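Local coordinates for protein ABC transporter (Caldanaerobius, PDB 4G68) that probably serves as the extracellular solute-binding component of an ABC transporter, capturing sugars released from xylan for uptake by the cell, at residues D348-L352 with I353-L357; K55-E58 with I59-W63; E78-A81 with Y82-K85. One frame throughout, in Å; residues are numbered along the deposited sequence.

Contact 1: residues D348-L352 with I353-L357; sequences DMDYL and IATGL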
ATOM      1  N   ASP C 348      -0.972  -5.997 -15.286  1.00 20.83           N
ATOM      2  CA  ASP C 348      -1.705  -7.256 -15.597  1.00 19.60           C
ATOM      3  C   ASP C 348      -1.290  -8.413 -14.649  1.00 22.40           C
ATOM      4  O   ASP C 348      -2.133  -9.211 -14.203  1.00 22.47           O
ATOM      5  CB  ASP C 348      -1.369  -7.721 -17.004  1.00 20.60           C
ATOM      6  CG  ASP C 348      -2.027  -6.912 -18.086  1.00 22.56           C
ATOM      7  OD1 ASP C 348      -2.726  -5.909 -17.799  1.00 19.97           O
ATOM      8  OD2 ASP C 348      -1.854  -7.359 -19.276  1.00 22.73           O
ATOM      9  N   MET C 349       0.006  -8.501 -14.347  1.00 22.17           N
ATOM     10  CA  MET C 349       0.508  -9.488 -13.396  1.00 23.58           C
ATOM     11  C   MET C 349      -0.235  -9.284 -12.055  1.00 22.95           C
ATOM     12  O   MET C 349      -0.776 -10.229 -11.515  1.00 25.42           O
ATOM     13  CB  MET C 349       2.025  -9.301 -13.177  1.00 23.11           C
ATOM     14  CG  MET C 349       2.621 -10.235 -12.121  1.00 25.42           C
ATOM     15  SD  MET C 349       4.260  -9.788 -11.522  1.00 18.99           S
ATOM     16  CE  MET C 349       3.896  -8.492 -10.325  1.00 24.82           C
ATOM     17  N   ASP C 350      -0.256  -8.038 -11.560  1.00 21.89           N
ATOM     18  CA  ASP C 350      -0.844  -7.656 -10.236  1.00 21.98           C
ATOM     19  C   ASP C 350      -2.282  -8.136 -10.155  1.00 24.56           C
ATOM     20  O   ASP C 350      -2.704  -8.780  -9.175  1.00 25.13           O
ATOM     21  CB  ASP C 350      -0.878  -6.111 -10.092  1.00 22.91           C
ATOM     22  CG  ASP C 350       0.386  -5.517  -9.518  1.00 26.13           C
ATOM     23  OD1 ASP C 350       1.284  -6.288  -9.075  1.00 24.88           O
ATOM     24  OD2 ASP C 350       0.477  -4.233  -9.510  1.00 24.36           O
ATOM     25  N   TYR C 351      -3.034  -7.799 -11.200  1.00 24.05           N
ATOM     26  CA  TYR C 351      -4.432  -8.221 -11.359  1.00 26.72           C
ATOM     27  C   TYR C 351      -4.623  -9.755 -11.283  1.00 27.90           C
ATOM     28  O   TYR C 351      -5.525 -10.241 -10.562  1.00 28.56           O
ATOM     29  CB  TYR C 351      -4.971  -7.682 -12.683  1.00 30.41           C
ATOM     30  CG  TYR C 351      -6.474  -7.834 -12.892  1.00 31.67           C
ATOM     31  CD1 TYR C 351      -7.371  -7.588 -11.844  1.00 35.38           C
ATOM     32  CD2 TYR C 351      -6.985  -8.191 -14.132  1.00 35.95           C
ATOM     33  CE1 TYR C 351      -8.738  -7.719 -12.019  1.00 37.60           C
ATOM     34  CE2 TYR C 351      -8.362  -8.315 -14.336  1.00 37.03           C
ATOM     35  CZ  TYR C 351      -9.227  -8.074 -13.279  1.00 38.80           C
ATOM     36  OH  TYR C 351     -10.581  -8.195 -13.474  1.00 40.39           O
ATOM     37  N   LEU C 352      -3.754 -10.499 -11.971  1.00 24.38           N
ATOM     38  CA  LEU C 352      -3.863 -11.952 -12.038  1.00 26.10           C
ATOM     39  C   LEU C 352      -3.490 -12.650 -10.733  1.00 27.91           C
ATOM     40  O   LEU C 352      -4.154 -13.603 -10.329  1.00 28.47           O
ATOM     41  CB  LEU C 352      -2.991 -12.487 -13.173  1.00 29.62           C
ATOM     42  CG  LEU C 352      -3.591 -12.247 -14.566  1.00 30.24           C
ATOM     43  CD1 LEU C 352      -2.546 -12.432 -15.661  1.00 31.50           C
ATOM     44  CD2 LEU C 352      -4.753 -13.226 -14.748  1.00 29.02           C
ATOM     45  N   ILE C 353      -2.447 -12.154 -10.075  1.00 24.78           N
ATOM     46  CA  ILE C 353      -1.926 -12.749  -8.865  1.00 23.98           C
ATOM     47  C   ILE C 353      -2.261 -12.018  -7.541  1.00 24.33           C
ATOM     48  O   ILE C 353      -1.877 -12.505  -6.469  1.00 27.38           O
ATOM     49  CB  ILE C 353      -0.426 -13.091  -9.007  1.00 25.69           C
ATOM     50  CG1 ILE C 353       0.447 -11.840  -8.830  1.00 26.68           C
ATOM     51  CG2 ILE C 353      -0.158 -13.768 -10.368  1.00 23.39           C
ATOM     52  CD1 ILE C 353       1.944 -12.139  -8.872  1.00 27.32           C
ATOM     53  N   ALA C 354      -2.953 -10.878  -7.618  1.00 20.06           N
ATOM     54  CA  ALA C 354      -3.422 -10.119  -6.438  1.00 20.75           C
ATOM     55  C   ALA C 354      -2.306  -9.452  -5.586  1.00 20.26           C
ATOM     56  O   ALA C 354      -2.489  -9.147  -4.410  1.00 19.53           O
ATOM     57  CB  ALA C 354      -4.418 -10.943  -5.582  1.00 17.40           C
ATOM     58  N   THR C 355      -1.171  -9.198  -6.230  1.00 21.97           N
ATOM     59  CA  THR C 355      -0.094  -8.392  -5.635  1.00 23.19           C
ATOM     60  C   THR C 355      -0.384  -6.899  -5.747  1.00 23.59           C
ATOM     61  O   THR C 355       0.269  -6.078  -5.082  1.00 20.46           O
ATOM     62  CB  THR C 355       1.291  -8.625  -6.314  1.00 23.82           C
ATOM     63  OG1 THR C 355       1.179  -8.499  -7.752  1.00 22.92           O
ATOM     64  CG2 THR C 355       1.893  -9.942  -5.906  1.00 22.88           C
ATOM     65  N   GLY C 356      -1.332  -6.546  -6.617  1.00 22.84           N
ATOM     66  CA  GLY C 356      -1.814  -5.169  -6.679  1.00 23.84           C
ATOM     67  C   GLY C 356      -3.186  -5.010  -7.318  1.00 23.21           C
ATOM     68  O   GLY C 356      -3.814  -6.008  -7.694  1.00 19.10           O
ATOM     69  N   LEU C 357      -3.664  -3.769  -7.369  1.00 22.19           N
ATOM     70  CA  LEU C 357      -4.830  -3.421  -8.186  1.00 22.62           C
ATOM     71  C   LEU C 357      -4.350  -2.725  -9.483  1.00 22.19           C
ATOM     72  O   LEU C 357      -3.543  -1.772  -9.402  1.00 22.97           O
ATOM     73  CB  LEU C 357      -5.754  -2.516  -7.398  1.00 21.36           C
ATOM     74  CG  LEU C 357      -6.467  -3.238  -6.254  1.00 24.99           C
ATOM     75  CD1 LEU C 357      -6.886  -2.227  -5.193  1.00 25.06           C
ATOM     76  CD2 LEU C 357      -7.645  -4.099  -6.775  1.00 26.63           C
TER

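Contact 2: residues K55-E58 with I59-W63; sequences KVKE and IIDQW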
ATOM      1  N   LYS C  55       7.385 -14.224 -11.773  1.00 31.93           N
ATOM      2  CA  LYS C  55       6.648 -13.516 -12.826  1.00 33.42           C
ATOM      3  C   LYS C  55       7.360 -12.307 -13.444  1.00 32.26           C
ATOM      4  O   LYS C  55       7.296 -12.087 -14.681  1.00 29.32           O
ATOM      5  CB  LYS C  55       5.259 -13.138 -12.316  1.00 36.54           C
ATOM      6  CG  LYS C  55       4.470 -14.375 -11.923  1.00 40.80           C
ATOM      7  CD  LYS C  55       4.008 -15.127 -13.147  1.00 44.25           C
ATOM      8  CE  LYS C  55       2.720 -14.511 -13.604  1.00 48.29           C
ATOM      9  NZ  LYS C  55       2.363 -15.101 -14.908  1.00 47.67           N
ATOM     10  N   VAL C  56       8.029 -11.545 -12.582  1.00 28.06           N
ATOM     11  CA  VAL C  56       8.687 -10.317 -13.017  1.00 30.70           C
ATOM     12  C   VAL C  56       9.893 -10.686 -13.869  1.00 32.16           C
ATOM     13  O   VAL C  56      10.106 -10.085 -14.939  1.00 29.33           O
ATOM     14  CB  VAL C  56       9.093  -9.417 -11.821  1.00 28.13           C
ATOM     15  CG1 VAL C  56       9.890  -8.194 -12.291  1.00 24.68           C
ATOM     16  CG2 VAL C  56       7.833  -8.937 -11.136  1.00 27.33           C
ATOM     17  N   LYS C  57      10.624 -11.707 -13.423  1.00 33.20           N
ATOM     18  CA  LYS C  57      11.754 -12.240 -14.204  1.00 38.33           C
ATOM     19  C   LYS C  57      11.330 -12.632 -15.616  1.00 39.85           C
ATOM     20  O   LYS C  57      12.053 -12.340 -16.598  1.00 45.53           O
ATOM     21  CB  LYS C  57      12.430 -13.438 -13.505  1.00 42.43           C
ATOM     22  CG  LYS C  57      13.742 -13.865 -14.170  1.00 43.36           C
ATOM     23  CD  LYS C  57      14.760 -12.736 -14.067  1.00 47.70           C
ATOM     24  CE  LYS C  57      15.892 -12.800 -15.084  1.00 49.22           C
ATOM     25  NZ  LYS C  57      16.357 -14.173 -15.456  1.00 53.06           N
ATOM     26  N   GLU C  58      10.169 -13.298 -15.704  1.00 36.54           N
ATOM     27  CA  GLU C  58       9.603 -13.767 -16.963  1.00 37.29           C
ATOM     28  C   GLU C  58       9.283 -12.583 -17.884  1.00 36.44           C
ATOM     29  O   GLU C  58       9.646 -12.590 -19.047  1.00 37.03           O
ATOM     30  CB  GLU C  58       8.338 -14.606 -16.717  1.00 39.53           C
ATOM     31  CG  GLU C  58       8.604 -15.916 -15.958  1.00 41.37           C
ATOM     32  CD  GLU C  58       7.347 -16.752 -15.711  1.00 46.03           C
ATOM     33  OE1 GLU C  58       6.209 -16.236 -15.831  1.00 47.60           O
ATOM     34  OE2 GLU C  58       7.494 -17.947 -15.393  1.00 47.73           O
ATOM     35  N   ILE C  59       8.587 -11.587 -17.351  1.00 31.02           N
ATOM     36  CA  ILE C  59       8.319 -10.354 -18.052  1.00 34.04           C
ATOM     37  C   ILE C  59       9.603  -9.745 -18.618  1.00 33.94           C
ATOM     38  O   ILE C  59       9.646  -9.431 -19.808  1.00 40.07           O
ATOM     39  CB  ILE C  59       7.624  -9.299 -17.162  1.00 32.50           C
ATOM     40  CG1 ILE C  59       6.219  -9.752 -16.772  1.00 30.57           C
ATOM     41  CG2 ILE C  59       7.525  -7.989 -17.928  1.00 31.78           C
ATOM     42  CD1 ILE C  59       5.616  -8.972 -15.623  1.00 33.06           C
ATOM     43  N   ILE C  60      10.627  -9.574 -17.784  1.00 40.12           N
ATOM     44  CA  ILE C  60      11.954  -9.110 -18.242  1.00 43.30           C
ATOM     45  C   ILE C  60      12.462 -10.007 -19.376  1.00 43.55           C
ATOM     46  O   ILE C  60      12.890  -9.496 -20.420  1.00 41.24           O
ATOM     47  CB  ILE C  60      13.041  -9.119 -17.121  1.00 46.56           C
ATOM     48  CG1 ILE C  60      12.654  -8.374 -15.819  1.00 45.57           C
ATOM     49  CG2 ILE C  60      14.400  -8.675 -17.662  1.00 45.00           C
ATOM     50  CD1 ILE C  60      12.180  -6.960 -15.909  1.00 48.59           C
ATOM     51  N   ASP C  61      12.404 -11.325 -19.177  1.00 43.20           N
ATOM     52  CA  ASP C  61      12.921 -12.267 -20.195  1.00 40.92           C
ATOM     53  C   ASP C  61      12.217 -12.076 -21.558  1.00 41.15           C
ATOM     54  O   ASP C  61      12.880 -12.025 -22.622  1.00 35.82           O
ATOM     55  CB  ASP C  61      12.862 -13.728 -19.711  1.00 44.69           C
ATOM     56  CG  ASP C  61      13.773 -13.996 -18.511  1.00 45.14           C
ATOM     57  OD1 ASP C  61      14.566 -13.110 -18.076  1.00 40.34           O
ATOM     58  OD2 ASP C  61      13.668 -15.111 -17.984  1.00 43.15           O
ATOM     59  N   GLN C  62      10.888 -11.932 -21.539  1.00 34.25           N
ATOM     60  CA  GLN C  62      10.192 -11.723 -22.795  1.00 39.99           C
ATOM     61  C   GLN C  62      10.613 -10.399 -23.460  1.00 38.35           C
ATOM     62  O   GLN C  62      10.755 -10.325 -24.689  1.00 40.70           O
ATOM     63  CB  GLN C  62       8.682 -11.782 -22.638  1.00 42.17           C
ATOM     64  CG  GLN C  62       8.019 -11.857 -24.008  1.00 49.33           C
ATOM     65  CD  GLN C  62       6.506 -11.880 -23.971  1.00 56.76           C
ATOM     66  OE1 GLN C  62       5.883 -12.720 -23.284  1.00 57.18           O
ATOM     67  NE2 GLN C  62       5.898 -10.958 -24.740  1.00 57.62           N
ATOM     68  N   TRP C  63      10.838  -9.361 -22.650  1.00 35.58           N
ATOM     69  CA  TRP C  63      11.366  -8.120 -23.211  1.00 37.82           C
ATOM     70  C   TRP C  63      12.730  -8.325 -23.817  1.00 37.60           C
ATOM     71  O   TRP C  63      13.023  -7.784 -24.893  1.00 42.41           O
ATOM     72  CB  TRP C  63      11.398  -6.979 -22.200  1.00 36.57           C
ATOM     73  CG  TRP C  63      12.183  -5.782 -22.710  1.00 38.07           C
ATOM     74  CD1 TRP C  63      13.575  -5.618 -22.734  1.00 37.02           C
ATOM     75  CD2 TRP C  63      11.641  -4.544 -23.311  1.00 35.37           C
ATOM     76  NE1 TRP C  63      13.920  -4.408 -23.299  1.00 38.04           N
ATOM     77  CE2 TRP C  63      12.807  -3.710 -23.657  1.00 36.39           C
ATOM     78  CE3 TRP C  63      10.364  -4.060 -23.574  1.00 36.12           C
ATOM     79  CZ2 TRP C  63      12.669  -2.460 -24.246  1.00 37.07           C
ATOM     80  CZ3 TRP C  63      10.233  -2.785 -24.153  1.00 36.89           C
ATOM     81  CH2 TRP C  63      11.359  -2.008 -24.484  1.00 39.38           C
TER

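Contact 3: residues E78-A81 with Y82-K85; sequences ENDA and YKTK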
ATOM      1  N   GLU C  78      14.036  -6.055  -0.993  1.00 32.59           N
ATOM      2  CA  GLU C  78      12.876  -6.053  -0.100  1.00 31.47           C
ATOM      3  C   GLU C  78      12.361  -4.620   0.102  1.00 32.06           C
ATOM      4  O   GLU C  78      13.140  -3.670   0.308  1.00 31.01           O
ATOM      5  CB  GLU C  78      13.175  -6.762   1.245  1.00 32.74           C
ATOM      6  CG  GLU C  78      11.993  -6.789   2.241  1.00 32.74           C
ATOM      7  CD  GLU C  78      11.797  -5.491   2.997  1.00 34.04           C
ATOM      8  OE1 GLU C  78      12.807  -4.802   3.277  1.00 33.85           O
ATOM      9  OE2 GLU C  78      10.626  -5.097   3.280  1.00 33.88           O
ATOM     10  N   ASN C  79      11.037  -4.491   0.009  1.00 29.70           N
ATOM     11  CA  ASN C  79      10.294  -3.251   0.248  1.00 26.81           C
ATOM     12  C   ASN C  79      10.942  -2.164   1.178  1.00 28.27           C
ATOM     13  O   ASN C  79      11.196  -1.002   0.761  1.00 29.71           O
ATOM     14  CB  ASN C  79       8.897  -3.678   0.796  1.00 25.53           C
ATOM     15  CG  ASN C  79       8.041  -2.522   1.144  1.00 24.36           C
ATOM     16  OD1 ASN C  79       8.076  -1.498   0.453  1.00 24.11           O
ATOM     17  ND2 ASN C  79       7.271  -2.641   2.228  1.00 27.13           N
ATOM     18  N   ASP C  80      11.195  -2.506   2.434  1.00 26.60           N
ATOM     19  CA  ASP C  80      11.666  -1.485   3.369  1.00 28.59           C
ATOM     20  C   ASP C  80      13.122  -1.106   3.134  1.00 27.55           C
ATOM     21  O   ASP C  80      13.506   0.074   3.265  1.00 29.75           O
ATOM     22  CB  ASP C  80      11.368  -1.887   4.817  1.00 26.79           C
ATOM     23  CG  ASP C  80       9.922  -1.645   5.179  1.00 26.94           C
ATOM     24  OD1 ASP C  80       9.518  -0.458   5.318  1.00 29.09           O
ATOM     25  OD2 ASP C  80       9.164  -2.628   5.281  1.00 31.21           O
ATOM     26  N   ALA C  81      13.904  -2.102   2.746  1.00 29.27           N
ATOM     27  CA  ALA C  81      15.307  -1.906   2.348  1.00 30.57           C
ATOM     28  C   ALA C  81      15.399  -1.140   1.009  1.00 30.51           C
ATOM     29  O   ALA C  81      16.386  -0.421   0.741  1.00 27.94           O
ATOM     30  CB  ALA C  81      16.025  -3.259   2.261  1.00 30.07           C
ATOM     31  N   TYR C  82      14.371  -1.296   0.173  1.00 30.25           N
ATOM     32  CA  TYR C  82      14.360  -0.658  -1.143  1.00 26.94           C
ATOM     33  C   TYR C  82      14.175   0.866  -0.976  1.00 29.44           C
ATOM     34  O   TYR C  82      14.784   1.690  -1.678  1.00 30.57           O
ATOM     35  CB  TYR C  82      13.221  -1.274  -1.979  1.00 27.10           C
ATOM     36  CG  TYR C  82      13.090  -0.641  -3.337  1.00 25.74           C
ATOM     37  CD1 TYR C  82      13.875  -1.084  -4.413  1.00 25.77           C
ATOM     38  CD2 TYR C  82      12.178   0.399  -3.560  1.00 24.74           C
ATOM     39  CE1 TYR C  82      13.755  -0.505  -5.651  1.00 26.69           C
ATOM     40  CE2 TYR C  82      12.072   1.015  -4.811  1.00 28.48           C
ATOM     41  CZ  TYR C  82      12.858   0.560  -5.845  1.00 27.97           C
ATOM     42  OH  TYR C  82      12.747   1.151  -7.075  1.00 30.11           O
ATOM     43  N   LYS C  83      13.308   1.257  -0.044  1.00 27.99           N
ATOM     44  CA  LYS C  83      13.156   2.663   0.311  1.00 28.03           C
ATOM     45  C   LYS C  83      14.515   3.335   0.552  1.00 31.75           C
ATOM     46  O   LYS C  83      14.841   4.391  -0.043  1.00 28.57           O
ATOM     47  CB  LYS C  83      12.299   2.757   1.569  1.00 27.69           C
ATOM     48  CG  LYS C  83      10.865   2.329   1.265  1.00 27.88           C
ATOM     49  CD  LYS C  83       9.969   2.577   2.462  1.00 29.61           C
ATOM     50  CE  LYS C  83       8.577   2.078   2.117  1.00 31.09           C
ATOM     51  NZ  LYS C  83       8.075   1.297   3.268  1.00 30.80           N
ATOM     52  N   THR C  84      15.296   2.702   1.434  1.00 30.76           N
ATOM     53  CA  THR C  84      16.640   3.175   1.764  1.00 31.93           C
ATOM     54  C   THR C  84      17.518   3.278   0.533  1.00 30.52           C
ATOM     55  O   THR C  84      18.141   4.323   0.303  1.00 27.91           O
ATOM     56  CB  THR C  84      17.265   2.274   2.829  1.00 33.93           C
ATOM     57  OG1 THR C  84      16.419   2.310   3.982  1.00 38.89           O
ATOM     58  CG2 THR C  84      18.691   2.732   3.228  1.00 33.85           C
ATOM     59  N   LYS C  85      17.533   2.199  -0.248  1.00 30.05           N
ATOM     60  CA  LYS C  85      18.378   2.056  -1.426  1.00 30.45           C
ATOM     61  C   LYS C  85      18.092   3.051  -2.550  1.00 30.96           C
ATOM     62  O   LYS C  85      19.036   3.661  -3.122  1.00 26.17           O
ATOM     63  CB  LYS C  85      18.222   0.644  -2.005  1.00 30.89           C
ATOM     64  CG  LYS C  85      19.186   0.357  -3.140  1.00 29.27           C
ATOM     65  CD  LYS C  85      19.054  -1.062  -3.675  1.00 28.12           C
ATOM     66  CE  LYS C  85      19.843  -1.212  -4.963  1.00 27.30           C
ATOM     67  NZ  LYS C  85      19.847  -2.609  -5.494  1.00 27.30           N
TER
HETATM   68  O   HOH W   1       6.200  -0.056   1.894  1.00 26.37           O

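Contact 1: residues D348-L352 with I353-L357
Thr355 OG1 donates to Asp350 OD1 at 2.6 Å, a short bond that ties the residues leaving the helix back to its last turn. The hydroxyl comes to the anti side of the carboxylate oxygen, 27° out of the carboxylate plane, and the two side chains cross at about a right angle. With Thr355 OG1 placed between its own backbone N and carbonyl carbon, the hydroxyl faces back to the helix and passes Asp350 CA at 3.3 Å. The same aspartate also works through its backbone. Ala354 N reaches Asp350 O at 2.6 Å, but the bond is bent and weak, and Ala354, with a positive phi of 68°, is where the chain leaves helical geometry. One step earlier the helix still bonds normally, Ile353 N meeting Met349 O at 2.9 Å. Asp350 CB then lies 3.5 Å from Gly356 N, where the chain passes the side chain as it runs on to Leu357. The apolar side of the turn belongs to Met349 and Ile353: CG of the first touches CD1 of the second at 3.8 Å. A bend at chi3 (80°) brings Met349 CE to 3.7 Å from Thr355 OG1. Asp350 OD2 lies close to Asp151 OD2, a closeness of like charges that would probably raise the pKa of one of the two. Around this C-terminal turn of helix 332-353, Met349, Ile353 and Thr355 pack on helix 52-66, Tyr351 and Ala354 on helix 372-382, while Leu357 joins its backbone to Gln152 of strand 144-160.

Contact 2: residues K55-E58 with I59-W63
Lys57 and Asp61, one turn apart, form an i to i+4 salt bridge on helix 52-66, the helix of a beta-alpha-beta unit that links the parallel strands 40-45 and 71-76. From CB the lysine first heads off from the following turn, with CG anti to the backbone N, and a bend at chi2 (64°) then turns the chain to run past the carboxylate. Its CG passes 4.0 Å from Asp61 OD2, and CD is as far from OD1. Lys57 CE comes closer, 3.3 Å from Asp61 OD1, and at the tip NZ is also 3.3 Å from Asp61 OD1. Methylene and amine are thus equally far from one oxygen, so the lysine's end lies alongside it, obliquely across the carboxylate instead of pointing straight at it. Asp61 OD1 also sits 3.0 Å from Lys57 O, two acceptors side by side, a crowding that the nearby positive charge would probably ease. Beneath this exposed pair, Asp61 N bonds to Lys57 O as part of an unbroken run of helical bonds from Lys55 to Gln62. The inner side of the helix packs elsewhere: Ile60 rests on Phe43, Val56 on Asn45, and Trp63 NE1 donates to Val70 O. Ile59 faces helix 332-353, its own CG1 lying 3.3 Å from Lys55 O, while Ile60 CG1 is 3.2 Å from Val56 O.

Contact 3: residues E78-A81 with Y82-K85
Lys83 and Asp80 carry the charged part of this helix start. Their side chains lie side by side and point the same way, with Lys83 NZ 3.1 Å from Asp80 OD1 in a hydrogen-bonded salt bridge. The amine approaches from above the carboxylate plane, 51° out of it. Water adds a second link: one molecule accepts from Lys83 NZ at 2.7 Å and donates to Asn79 OD1 at 2.8 Å, so the ammonium is bridged to the amide it does not touch directly. Asp80 has another partner in Trp201, whose NE1 bonds OD2. Lys83 also makes cation-pi contacts with Trp201 and Trp102, and Lys85 with Trp44.

Side-chain capping bonds open helix 79-91. Glu78 is its N-cap: Ala81 N donates to OE1 at 3.0 Å and Asp80 N to OE2 at 2.8 Å, so both carboxylate oxygens take up amides of the first turn. With CG anti to the backbone N (chi1 180°) and a bend at the next bond, the carboxylate folds back over them. Among the main-chain bonds, Glu78 O accepts from Tyr82 N at 2.7 Å, and Lys83 N to Asn79 O and Lys85 N to Ala81 O continue the i to i+4 pattern. Tyr82 carries its hydroxyl away to Gln100 O on the neighbouring strand 98-102.

Glu78 and Asp80 thus put negative charge where the helix dipole is positive, which should suit the start of the helix. Lys83, held among a carboxylate, a water and two indoles, is likely to keep its positive charge.

Overall arrangement
Contacts 1 and 2 belong to two helices packed together: Met349 SD of contact 1 lies 3.6 Å from Lys55 CB and 3.7 Å from Val56 CG2 of contact 2, and the two centres are 15 Å apart. Contact 3 stands alone, its centre 21 Å from that of contact 1 and 22 Å from that of contact 2, with nearest atoms about 11 Å away in both cases. Strand 40-45 is what relates them: contact 2 packs on Phe43 and contact 3 meets its neighbour Trp44, so the two helices probably flank opposite faces of that strand. The tryptophans around contact 3 would suit a sugar-binding protein, but whether they touch ligand remains open.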